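Local coordinates for protein kappa-carrageenase (Pseudoalteromonas carrageenovora, PDB 1DYP) that hydrolyses internal beta-1,4 linkages of kappa-carrageenan between D-galactose 4-sulfate and 3,6-anhydro-D-galactose, and is represented here by its family 16 catalytic domain, at residues N180-P185 and W206-E211; V141-K146 and F186-D191; A102-A107 and L227-G232. The protein carries 1 engineered substitution. All blocks are in the same frame, centred on the assembly; numbering follows the deposited sequence.

Coming from the N terminus, the chain first lays down 102-107, which waits 119 residues for its partner 227-232; interaction 3 therefore closes the longest loop and encloses the other two. Within it, 141-146 comes next, then 180-185, which runs straight on into 186-191 and so pairs back with 141-146 (interaction 2) before 206-211 returns to 180-185 (interaction 1). The segments of interactions 1 and 2 thus alternate along the chain, and the two contacts touch where Phe186 packs on Val208. A probable hydrogen bond from Gly106 N to Pro188 O joins interactions 2 and 3. Together they tie 181-183 to 203-208, the loop after 141-142 to the loop before 193-199, and 98-105 to 225-233.

Interaction 1 (N180-P185 and W206-E211); sequences NGYHLP and WYVDGE
Asn180 and Trp206 meet between two layers of the family 16 beta sandwich: strand 181-183, hydrogen-bonded to strand 151-162, lies across from strand 203-208, which pairs with 193-199 and 211-217. The two backbones run nearly the same way, 6° apart; the direct contacts between them are all side chain to side chain, and one water reaches a backbone oxygen. The Asn180 amide nitrogen sits 3.1 Å above one face of the indole, over the six-membered ring and offset toward its rim, with ND2 3.1 Å from Trp206 CZ3. The amide plane is tilted 54° from the ring, so this is not a flat stack; ND2 gives its hydrogen bond to His154 O. Trp206 carries CG anti to its carbonyl carbon (chi1 -71°), which lays the indole under Asn180 while NE1 bonds to the backbone O of Asp139, an active-site residue. Further along, Val208 touches both Tyr182 and Leu184. Tyr182 CE2 comes to 4.2 Å from Val208 CB on an oblique approach, and Leu184 CD2 lies 3.8 Å from Val208 CG1, the two side chains crossing at about a right angle. A water spans the same end, bonded to Tyr182 OH at 2.8 Å and donating to Val208 O at 2.9 Å. Val208 also opens a type I' turn to Glu211, in which a CB on Gly210 would run into the carbonyl O of Asp209. Putting an alanine in place of Trp206 would probably leave the Asn180 amide without the ring beneath it and the Asp139 carbonyl without its indole donor. The contact is apolar at Val208 and amide-over-indole at Trp206, with the polar groups of Asn180 and Trp206 bonded to neighbouring strands, which probably fixes how amide and indole are turned, and so their contact.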
loop_
_atom_site.group_PDB
_atom_site.type_symbol
_atom_site.label_atom_id
_atom_site.label_comp_id
_atom_site.label_asym_id
_atom_site.label_seq_id
_atom_site.Cartn_x
_atom_site.Cartn_y
_atom_site.Cartn_z
ATOM N N ASN A 180 12.075 6.483 0.738
ATOM C CA ASN A 180 13.069 5.784 -0.070
ATOM C C ASN A 180 12.566 5.933 -1.494
ATOM O O ASN A 180 11.609 5.268 -1.886
ATOM C CB ASN A 180 13.147 4.287 0.253
ATOM C CG ASN A 180 13.715 4.001 1.621
ATOM O OD1 ASN A 180 14.902 4.213 1.885
ATOM N ND2 ASN A 180 12.866 3.502 2.506
ATOM N N GLY A 181 13.191 6.823 -2.256
ATOM C CA GLY A 181 12.799 7.025 -3.640
ATOM C C GLY A 181 13.722 6.189 -4.498
ATOM O O GLY A 181 14.905 6.057 -4.188
ATOM N N TYR A 182 13.199 5.628 -5.581
ATOM C CA TYR A 182 14.015 4.780 -6.438
ATOM C C TYR A 182 13.677 4.931 -7.910
ATOM O O TYR A 182 12.511 5.063 -8.284
ATOM C CB TYR A 182 13.820 3.321 -6.021
ATOM C CG TYR A 182 14.628 2.301 -6.794
ATOM C CD1 TYR A 182 16.022 2.295 -6.739
ATOM C CD2 TYR A 182 13.996 1.290 -7.519
ATOM C CE1 TYR A 182 16.765 1.306 -7.378
ATOM C CE2 TYR A 182 14.731 0.294 -8.163
ATOM C CZ TYR A 182 16.113 0.306 -8.084
ATOM O OH TYR A 182 16.836 -0.698 -8.683
ATOM N N HIS A 183 14.709 4.922 -8.743
ATOM C CA HIS A 183 14.507 5.004 -10.177
ATOM C C HIS A 183 14.611 3.570 -10.682
ATOM O O HIS A 183 15.693 2.982 -10.708
ATOM C CB HIS A 183 15.572 5.887 -10.829
ATOM C CG HIS A 183 15.405 6.024 -12.309
ATOM N ND1 HIS A 183 15.952 5.131 -13.204
ATOM C CD2 HIS A 183 14.695 6.910 -13.044
ATOM C CE1 HIS A 183 15.585 5.460 -14.429
ATOM N NE2 HIS A 183 14.821 6.535 -14.360
ATOM N N LEU A 184 13.471 3.005 -11.061
ATOM C CA LEU A 184 13.423 1.632 -11.545
ATOM C C LEU A 184 14.206 1.451 -12.838
ATOM O O LEU A 184 14.211 2.325 -13.703
ATOM C CB LEU A 184 11.970 1.211 -11.779
ATOM C CG LEU A 184 11.030 1.225 -10.570
ATOM C CD1 LEU A 184 9.579 1.146 -11.038
ATOM C CD2 LEU A 184 11.365 0.062 -9.654
ATOM N N PRO A 185 14.896 0.310 -12.979
ATOM C CA PRO A 185 15.670 0.048 -14.194
ATOM C C PRO A 185 14.786 -0.588 -15.266
ATOM O O PRO A 185 15.276 -1.220 -16.204
ATOM C CB PRO A 185 16.762 -0.895 -13.701
ATOM C CG PRO A 185 16.051 -1.700 -12.669
ATOM C CD PRO A 185 15.259 -0.642 -11.911
ATOM N N TRP A 206 14.020 -2.627 1.869
ATOM C CA TRP A 206 13.178 -2.801 0.689
ATOM C C TRP A 206 13.939 -3.383 -0.495
ATOM O O TRP A 206 15.113 -3.077 -0.704
ATOM C CB TRP A 206 12.581 -1.461 0.266
ATOM C CG TRP A 206 11.524 -0.891 1.172
ATOM C CD1 TRP A 206 10.179 -0.876 0.939
ATOM C CD2 TRP A 206 11.728 -0.139 2.379
ATOM N NE1 TRP A 206 9.534 -0.149 1.910
ATOM C CE2 TRP A 206 10.459 0.315 2.807
ATOM C CE3 TRP A 206 12.858 0.203 3.137
ATOM C CZ2 TRP A 206 10.287 1.098 3.959
ATOM C CZ3 TRP A 206 12.685 0.986 4.289
ATOM C CH2 TRP A 206 11.408 1.422 4.682
ATOM N N TYR A 207 13.242 -4.197 -1.283
ATOM C CA TYR A 207 13.835 -4.844 -2.447
ATOM C C TYR A 207 12.970 -4.725 -3.693
ATOM O O TYR A 207 11.746 -4.701 -3.614
ATOM C CB TYR A 207 14.040 -6.339 -2.190
ATOM C CG TYR A 207 14.872 -6.686 -0.980
ATOM C CD1 TYR A 207 14.346 -6.582 0.307
ATOM C CD2 TYR A 207 16.182 -7.132 -1.125
ATOM C CE1 TYR A 207 15.111 -6.919 1.424
ATOM C CE2 TYR A 207 16.959 -7.472 -0.013
ATOM C CZ TYR A 207 16.415 -7.362 1.255
ATOM O OH TYR A 207 17.171 -7.704 2.353
ATOM N N VAL A 208 13.627 -4.659 -4.845
ATOM C CA VAL A 208 12.947 -4.621 -6.135
ATOM C C VAL A 208 13.762 -5.549 -7.029
ATOM O O VAL A 208 14.935 -5.293 -7.298
ATOM C CB VAL A 208 12.909 -3.211 -6.749
ATOM C CG1 VAL A 208 12.294 -3.274 -8.146
ATOM C CG2 VAL A 208 12.079 -2.283 -5.875
ATOM N N ASP A 209 13.140 -6.635 -7.471
ATOM C CA ASP A 209 13.819 -7.617 -8.306
ATOM C C ASP A 209 15.156 -8.042 -7.692
ATOM O O ASP A 209 16.166 -8.170 -8.388
ATOM C CB ASP A 209 14.026 -7.080 -9.729
ATOM C CG ASP A 209 12.752 -7.124 -10.565
ATOM O OD1 ASP A 209 11.777 -7.780 -10.146
ATOM O OD2 ASP A 209 12.727 -6.515 -11.656
ATOM N N GLY A 210 15.150 -8.246 -6.377
ATOM C CA GLY A 210 16.343 -8.694 -5.678
ATOM C C GLY A 210 17.318 -7.637 -5.201
ATOM O O GLY A 210 18.158 -7.916 -4.346
ATOM N N GLU A 211 17.218 -6.430 -5.745
ATOM C CA GLU A 211 18.114 -5.341 -5.366
ATOM C C GLU A 211 17.580 -4.548 -4.184
ATOM O O GLU A 211 16.381 -4.302 -4.090
ATOM C CB GLU A 211 18.315 -4.403 -6.556
ATOM C CG GLU A 211 18.996 -5.063 -7.737
ATOM C CD GLU A 211 20.418 -5.462 -7.413
ATOM O OE1 GLU A 211 21.244 -4.556 -7.192
ATOM O OE2 GLU A 211 20.705 -6.677 -7.366
HETATM O O HOH W 1 15.796 -3.280 -9.233
#

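Interaction 2 (V141-K146 and F186-D191); sequences VELTQK and FDPRND
Pro188 presses its ring into the angle between Leu143 and Thr144, just past the proton donor Glu142. This is the tight part. Leu143 CD2 reaches Pro188 CB at 3.8 Å and its other methyl, CD1, stands 4.1 Å from the same carbon, the two side chains lying alongside and pointing opposite ways. Thr144 adds a methyl: CG2 lies 4.1 Å from Pro188 CG. A single torsion (chi1 59°) sets CG2 anti to the carbonyl carbon, facing the proline, and lets OG1 bond to Val113 O. Tyr195 of strand 193-199 packs on both Leu143 and Pro188.

The looser side is the rest of the loop, partly exposed, where Arg189 and Asp187 form a salt bridge with each other and Arg189 NH1 bonds to Ser108 O. Arg189 grips the carboxylate side-on: NE donates to Asp187 OD1 at 3.0 Å and NH2 to Asp187 OD2 at 2.9 Å, each meeting a syn lone pair and lying close to the guanidinium plane. Asp187 OD1 also takes Arg189 N at 2.8 Å, from the anti side and tilted 22° out of the carboxylate plane, an Asx turn within the type I turn to Asn190. Polar bonds therefore shape the loop, and what it offers to the residues that follow the proton donor is a rigid apolar ring needing no polar partner.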
loop_
_atom_site.group_PDB
_atom_site.type_symbol
_atom_site.label_atom_id
_atom_site.label_comp_id
_atom_site.label_asym_id
_atom_site.label_seq_id
_atom_site.Cartn_x
_atom_site.Cartn_y
_atom_site.Cartn_z
ATOM N N VAL A 141 5.906 -0.905 -1.690
ATOM C CA VAL A 141 6.089 -0.160 -2.922
ATOM C C VAL A 141 4.814 0.568 -3.305
ATOM O O VAL A 141 3.706 0.094 -3.057
ATOM C CB VAL A 141 6.515 -1.060 -4.121
ATOM C CG1 VAL A 141 5.393 -2.023 -4.497
ATOM C CG2 VAL A 141 6.874 -0.181 -5.313
ATOM N N GLU A 142 4.995 1.754 -3.868
ATOM C CA GLU A 142 3.905 2.557 -4.383
ATOM C C GLU A 142 4.433 2.928 -5.752
ATOM O O GLU A 142 5.420 3.651 -5.880
ATOM C CB GLU A 142 3.660 3.787 -3.519
ATOM C CG GLU A 142 2.762 3.482 -2.337
ATOM C CD GLU A 142 2.650 4.641 -1.386
ATOM O OE1 GLU A 142 3.640 4.918 -0.679
ATOM O OE2 GLU A 142 1.579 5.279 -1.351
ATOM N N LEU A 143 3.791 2.387 -6.778
ATOM C CA LEU A 143 4.209 2.627 -8.145
ATOM C C LEU A 143 3.496 3.782 -8.815
ATOM O O LEU A 143 2.412 4.201 -8.404
ATOM C CB LEU A 143 3.977 1.369 -8.986
ATOM C CG LEU A 143 4.783 0.121 -8.631
ATOM C CD1 LEU A 143 4.258 -1.072 -9.423
ATOM C CD2 LEU A 143 6.253 0.366 -8.934
ATOM N N THR A 144 4.144 4.288 -9.853
ATOM C CA THR A 144 3.614 5.342 -10.695
ATOM C C THR A 144 2.815 6.466 -10.034
ATOM O O THR A 144 1.715 6.787 -10.477
ATOM C CB THR A 144 2.759 4.701 -11.826
ATOM O OG1 THR A 144 1.688 3.928 -11.260
ATOM C CG2 THR A 144 3.626 3.772 -12.667
ATOM N N GLN A 145 3.363 7.068 -8.982
ATOM C CA GLN A 145 2.669 8.179 -8.341
ATOM C C GLN A 145 3.528 9.440 -8.360
ATOM O O GLN A 145 3.202 10.436 -7.717
ATOM C CB GLN A 145 2.265 7.831 -6.903
ATOM C CG GLN A 145 3.411 7.653 -5.926
ATOM C CD GLN A 145 2.931 7.591 -4.485
ATOM O OE1 GLN A 145 1.733 7.704 -4.210
ATOM N NE2 GLN A 145 3.865 7.417 -3.555
ATOM N N LYS A 146 4.631 9.391 -9.102
ATOM C CA LYS A 146 5.520 10.544 -9.224
ATOM C C LYS A 146 5.485 11.059 -10.664
ATOM O O LYS A 146 4.716 10.558 -11.486
ATOM C CB LYS A 146 6.946 10.172 -8.809
ATOM C CG LYS A 146 7.132 9.928 -7.305
ATOM C CD LYS A 146 6.986 11.218 -6.500
ATOM C CE LYS A 146 7.368 11.023 -5.030
ATOM N NZ LYS A 146 6.365 10.237 -4.270
ATOM N N PHE A 186 13.479 -0.396 -15.122
ATOM C CA PHE A 186 12.501 -0.952 -16.050
ATOM C C PHE A 186 11.178 -0.212 -15.896
ATOM O O PHE A 186 10.989 0.547 -14.943
ATOM C CB PHE A 186 12.294 -2.441 -15.748
ATOM C CG PHE A 186 11.896 -2.723 -14.318
ATOM C CD1 PHE A 186 10.585 -2.525 -13.893
ATOM C CD2 PHE A 186 12.839 -3.164 -13.391
ATOM C CE1 PHE A 186 10.217 -2.760 -12.567
ATOM C CE2 PHE A 186 12.481 -3.400 -12.062
ATOM C CZ PHE A 186 11.167 -3.199 -11.649
ATOM N N ASP A 187 10.271 -0.424 -16.845
ATOM C CA ASP A 187 8.949 0.190 -16.779
ATOM C C ASP A 187 8.142 -0.797 -15.941
ATOM O O ASP A 187 7.955 -1.943 -16.335
ATOM C CB ASP A 187 8.342 0.300 -18.179
ATOM C CG ASP A 187 7.048 1.080 -18.188
ATOM O OD1 ASP A 187 6.226 0.880 -17.271
ATOM O OD2 ASP A 187 6.848 1.890 -19.118
ATOM N N PRO A 188 7.652 -0.366 -14.769
ATOM C CA PRO A 188 6.878 -1.281 -13.923
ATOM C C PRO A 188 5.557 -1.761 -14.511
ATOM O O PRO A 188 4.909 -2.635 -13.944
ATOM C CB PRO A 188 6.687 -0.483 -12.640
ATOM C CG PRO A 188 6.587 0.919 -13.140
ATOM C CD PRO A 188 7.681 0.991 -14.193
ATOM N N ARG A 189 5.167 -1.194 -15.647
ATOM C CA ARG A 189 3.923 -1.582 -16.299
ATOM C C ARG A 189 4.172 -2.733 -17.267
ATOM O O ARG A 189 3.233 -3.307 -17.818
ATOM C CB ARG A 189 3.344 -0.394 -17.065
ATOM C CG ARG A 189 3.053 0.812 -16.194
ATOM C CD ARG A 189 2.648 1.999 -17.041
ATOM N NE ARG A 189 3.753 2.447 -17.883
ATOM C CZ ARG A 189 3.671 3.459 -18.736
ATOM N NH1 ARG A 189 2.531 4.124 -18.869
ATOM N NH2 ARG A 189 4.735 3.820 -19.440
ATOM N N ASN A 190 5.442 -3.067 -17.465
ATOM C CA ASN A 190 5.810 -4.140 -18.376
ATOM C C ASN A 190 6.191 -5.416 -17.642
ATOM O O ASN A 190 7.232 -5.484 -16.988
ATOM C CB ASN A 190 6.979 -3.713 -19.258
ATOM C CG ASN A 190 7.202 -4.666 -20.411
ATOM O OD1 ASN A 190 6.466 -4.637 -21.400
ATOM N ND2 ASN A 190 8.201 -5.534 -20.284
ATOM N N ASP A 191 5.348 -6.434 -17.768
ATOM C CA ASP A 191 5.594 -7.717 -17.125
ATOM C C ASP A 191 5.556 -7.572 -15.608
ATOM O O ASP A 191 5.330 -6.485 -15.073
ATOM C CB ASP A 191 6.956 -8.275 -17.546
ATOM C CG ASP A 191 6.971 -9.792 -17.612
ATOM O OD1 ASP A 191 6.293 -10.441 -16.791
ATOM O OD2 ASP A 191 7.676 -10.338 -18.487
#

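Interaction 3 (A102-A107 and L227-G232); sequences ARIKGA and LTLSQG
Leu229 and Ile104 both hold their branch anti to the carbonyl carbon, CG in Leu229 (chi1 -71°) and CG1 in Ile104, and these turns carry their methyls into the space between two strands. Gln231 does otherwise: its CG lies anti to the backbone N (chi1 -177°) and the chain stays extended beyond it, bringing the amide up to Ala107. The strands themselves, 98-105 and 225-233, run in similar directions, about 13° apart over the touching parts, with CA atoms 8.8 Å apart from Ala102 to Leu229, so side chains alone bridge them. One methyl of Leu229 does most of the work. CD2 lies 4.1 Å from Ile104 CD1, the two side chains running side by side with their ends reversed, and 4.2 Å from Ala102 CB. Phe117 of strand 113-120 packs against both Ala102 and Leu229, and the side chains meeting at this end are apolar. At the other end Ala107 CB comes to 3.5 Å from Gln231 OE1 and stands equally far, 4.1 Å, from CD and NE2 of Gln231. The methyl thus rests nearer the oxygen side of the amide. The amide nitrogen is engaged elsewhere, donating to Thr59 OG1 with a weak bond to Thr258 O, and this is likely to fix the rotation of the group and hence which end faces Ala107. Strand 98-105 pairs with 193-199 and 258-270, whereas 225-233 pairs with 75-95 and 113-120. The contact accordingly spans the interior between the two facing sheets of the jelly-roll beta sandwich, the fold of family 16 glycoside hydrolases and of the concanavalin clan.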
loop_
_atom_site.group_PDB
_atom_site.type_symbol
_atom_site.label_atom_id
_atom_site.label_comp_id
_atom_site.label_asym_id
_atom_site.label_seq_id
_atom_site.Cartn_x
_atom_site.Cartn_y
_atom_site.Cartn_z
ATOM N N ALA A 102 5.712 -9.466 -3.167
ATOM C CA ALA A 102 4.590 -9.560 -4.087
ATOM C C ALA A 102 5.144 -9.397 -5.494
ATOM O O ALA A 102 6.049 -8.593 -5.723
ATOM C CB ALA A 102 3.555 -8.478 -3.793
ATOM N N ARG A 103 4.623 -10.192 -6.419
ATOM C CA ARG A 103 5.037 -10.140 -7.817
ATOM C C ARG A 103 3.927 -9.339 -8.470
ATOM O O ARG A 103 2.805 -9.821 -8.623
ATOM C CB ARG A 103 5.122 -11.553 -8.392
ATOM C CG ARG A 103 5.661 -11.595 -9.802
ATOM C CD ARG A 103 6.484 -12.847 -10.038
ATOM N NE ARG A 103 7.129 -12.807 -11.343
ATOM C CZ ARG A 103 6.524 -13.109 -12.488
ATOM N NH1 ARG A 103 5.251 -13.485 -12.498
ATOM N NH2 ARG A 103 7.192 -13.020 -13.628
ATOM N N ILE A 104 4.253 -8.107 -8.849
ATOM C CA ILE A 104 3.272 -7.182 -9.395
ATOM C C ILE A 104 3.574 -6.590 -10.762
ATOM O O ILE A 104 4.725 -6.364 -11.120
ATOM C CB ILE A 104 3.094 -5.996 -8.410
ATOM C CG1 ILE A 104 2.602 -6.515 -7.059
ATOM C CG2 ILE A 104 2.149 -4.952 -8.989
ATOM C CD1 ILE A 104 2.693 -5.495 -5.943
ATOM N N LYS A 105 2.504 -6.337 -11.507
ATOM C CA LYS A 105 2.579 -5.703 -12.813
ATOM C C LYS A 105 1.726 -4.453 -12.635
ATOM O O LYS A 105 0.573 -4.540 -12.216
ATOM C CB LYS A 105 1.975 -6.608 -13.878
ATOM C CG LYS A 105 1.977 -6.040 -15.280
ATOM C CD LYS A 105 1.434 -7.117 -16.196
ATOM C CE LYS A 105 1.345 -6.697 -17.628
ATOM N NZ LYS A 105 0.849 -7.869 -18.403
ATOM N N GLY A 106 2.300 -3.291 -12.926
ATOM C CA GLY A 106 1.564 -2.052 -12.766
ATOM C C GLY A 106 0.462 -1.854 -13.787
ATOM O O GLY A 106 0.378 -2.583 -14.778
ATOM N N ALA A 107 -0.399 -0.873 -13.535
ATOM C CA ALA A 107 -1.493 -0.556 -14.449
ATOM C C ALA A 107 -0.884 0.138 -15.663
ATOM O O ALA A 107 0.097 0.866 -15.535
ATOM C CB ALA A 107 -2.503 0.361 -13.763
ATOM N N LEU A 227 -1.624 -6.747 5.869
ATOM C CA LEU A 227 -0.950 -6.734 4.575
ATOM C C LEU A 227 -1.965 -6.378 3.499
ATOM O O LEU A 227 -3.013 -7.016 3.385
ATOM C CB LEU A 227 -0.336 -8.099 4.294
ATOM C CG LEU A 227 0.670 -8.118 3.147
ATOM C CD1 LEU A 227 1.797 -7.120 3.419
ATOM C CD2 LEU A 227 1.217 -9.531 3.007
ATOM N N THR A 228 -1.634 -5.378 2.691
ATOM C CA THR A 228 -2.569 -4.898 1.687
ATOM C C THR A 228 -2.035 -4.692 0.273
ATOM O O THR A 228 -0.898 -4.275 0.068
ATOM C CB THR A 228 -3.172 -3.562 2.176
ATOM O OG1 THR A 228 -3.580 -3.704 3.543
ATOM C CG2 THR A 228 -4.372 -3.157 1.339
ATOM N N LEU A 229 -2.886 -5.005 -0.696
ATOM C CA LEU A 229 -2.598 -4.804 -2.110
ATOM C C LEU A 229 -3.763 -3.925 -2.552
ATOM O O LEU A 229 -4.925 -4.266 -2.325
ATOM C CB LEU A 229 -2.612 -6.136 -2.864
ATOM C CG LEU A 229 -1.430 -7.063 -2.562
ATOM C CD1 LEU A 229 -1.780 -8.502 -2.915
ATOM C CD2 LEU A 229 -0.209 -6.587 -3.335
ATOM N N SER A 230 -3.469 -2.779 -3.150
ATOM C CA SER A 230 -4.545 -1.892 -3.567
ATOM C C SER A 230 -4.062 -0.919 -4.614
ATOM O O SER A 230 -2.866 -0.720 -4.780
ATOM C CB SER A 230 -5.074 -1.105 -2.365
ATOM O OG SER A 230 -4.057 -0.278 -1.819
ATOM N N GLN A 231 -5.002 -0.316 -5.326
ATOM C CA GLN A 231 -4.646 0.662 -6.339
ATOM C C GLN A 231 -5.371 1.960 -6.026
ATOM O O GLN A 231 -6.600 2.001 -5.961
ATOM C CB GLN A 231 -5.016 0.154 -7.731
ATOM C CG GLN A 231 -4.596 1.100 -8.839
ATOM C CD GLN A 231 -4.507 0.413 -10.180
ATOM O OE1 GLN A 231 -3.515 -0.252 -10.484
ATOM N NE2 GLN A 231 -5.549 0.560 -10.988
ATOM N N GLY A 232 -4.599 3.017 -5.810
ATOM C CA GLY A 232 -5.192 4.301 -5.490
ATOM C C GLY A 232 -5.214 5.257 -6.664
ATOM O O GLY A 232 -4.563 5.028 -7.680
#